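Local coordinates for protein putative thiol-disulfide isomerase or thioredoxin (Salmonella enterica subsp. enterica serovar Typhimurium, PDB 3L9V) that probably catalyses thiol-disulfide exchange in substrate proteins as a DsbA-like oxidoreductase of the thioredoxin fold, at residues A[146-149]-A[155-158]. Sequence-based numbering, arbitrary orientation.
Sequences TPSV and YHIN
Val-149 O accepts a hydrogen bond from Ile-157 N, 2.9 Å away, and the bond is nearly straight, with 170° at the hydrogen. A weaker CA-H...O contact from His-156 CA reaches the same oxygen at 3.5 Å. The return bond of the pair is not made directly: a water takes the N-H of Val-149 and donates to Ile-157 O, so the strands part here and one bridging water completes the pair. On one face Val-149 and Ile-157 lie side by side and point the same way, with Val-149 CG1 3.9 Å from Ile-157 CG1, and Tyr-174 of helix 167-182 packs against both. On the other face, His-156 has its ring extended from the strand, CG anti to the backbone N (chi1 176°), which carries NE2 to 3.6 Å from Ser-148 OG. The two are joined by a second water, which lies in the ring plane 2.8 Å from His-156 NE2 and donates to both Ser-148 OG and Pro-147 O. Glu-6 on the neighbouring strand binds His-156 ND1, while Gly-145 O holds the Ser-148 hydroxyl, fixing both side chains. The hairpin of strands 148-151 and 155-157 begins just after the cis peptide bond preceding Pro-147, whose ring packs on Cys-26 and Cys-29 of the probable CxxC site; this cis-proline beside the cysteines is characteristic of the thioredoxin fold.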
# COMPACT_ATOMS: atom_id res chain seq x y z
N THR A 146 -8.10 5.26 2.94
CA THR A 146 -7.48 4.23 2.13
C THR A 146 -8.52 3.51 1.28
O THR A 146 -9.69 3.45 1.64
CB THR A 146 -6.83 3.16 3.04
OG1 THR A 146 -7.77 2.75 4.04
CG2 THR A 146 -5.57 3.71 3.73
N PRO A 147 -8.09 2.95 0.14
CA PRO A 147 -6.78 3.19 -0.49
C PRO A 147 -6.70 4.62 -1.03
O PRO A 147 -7.71 5.15 -1.46
CB PRO A 147 -6.84 2.24 -1.68
CG PRO A 147 -8.30 2.19 -2.00
CD PRO A 147 -8.94 2.09 -0.67
N SER A 148 -5.54 5.25 -1.00
CA SER A 148 -5.38 6.56 -1.61
C SER A 148 -4.25 6.47 -2.59
O SER A 148 -3.09 6.26 -2.17
CB SER A 148 -5.07 7.64 -0.57
OG SER A 148 -6.22 8.05 0.13
N VAL A 149 -4.58 6.56 -3.87
CA VAL A 149 -3.62 6.45 -4.96
C VAL A 149 -3.24 7.85 -5.46
O VAL A 149 -4.10 8.67 -5.74
CB VAL A 149 -4.22 5.70 -6.12
CG1 VAL A 149 -3.24 5.66 -7.30
CG2 VAL A 149 -4.64 4.27 -5.67
N TYR A 155 -1.47 14.15 -8.32
CA TYR A 155 -2.89 13.85 -8.55
C TYR A 155 -3.35 12.75 -7.61
O TYR A 155 -2.72 11.69 -7.53
CB TYR A 155 -3.12 13.40 -10.00
CG TYR A 155 -2.49 14.30 -11.05
CD1 TYR A 155 -2.94 15.61 -11.24
CD2 TYR A 155 -1.46 13.84 -11.85
CE1 TYR A 155 -2.37 16.43 -12.21
CE2 TYR A 155 -0.88 14.65 -12.82
CZ TYR A 155 -1.34 15.94 -12.99
OH TYR A 155 -0.76 16.74 -13.94
N HIS A 156 -4.43 13.03 -6.88
CA HIS A 156 -5.09 12.04 -6.02
C HIS A 156 -6.29 11.46 -6.77
O HIS A 156 -7.19 12.18 -7.17
CB HIS A 156 -5.55 12.68 -4.71
CG HIS A 156 -6.33 11.75 -3.82
ND1 HIS A 156 -7.50 12.13 -3.19
CD2 HIS A 156 -6.11 10.47 -3.46
CE1 HIS A 156 -7.96 11.13 -2.47
NE2 HIS A 156 -7.14 10.10 -2.62
N ILE A 157 -6.28 10.15 -6.99
CA ILE A 157 -7.38 9.53 -7.71
C ILE A 157 -8.62 9.55 -6.81
O ILE A 157 -8.53 9.30 -5.62
CB ILE A 157 -7.03 8.10 -8.17
CG1 ILE A 157 -5.76 8.11 -9.05
CG2 ILE A 157 -8.24 7.45 -8.89
CD1 ILE A 157 -5.93 8.81 -10.46
N ASN A 158 -9.78 9.89 -7.38
CA ASN A 158 -11.02 9.87 -6.61
C ASN A 158 -11.71 8.50 -6.71
O ASN A 158 -12.42 8.24 -7.68
CB ASN A 158 -11.98 10.98 -7.09
CG ASN A 158 -13.26 11.05 -6.26
OD1 ASN A 158 -13.50 10.19 -5.43
ND2 ASN A 158 -14.07 12.08 -6.48
O HOH W 1 -8.57 7.94 -1.44
O HOH W 2 -7.37 7.09 -4.45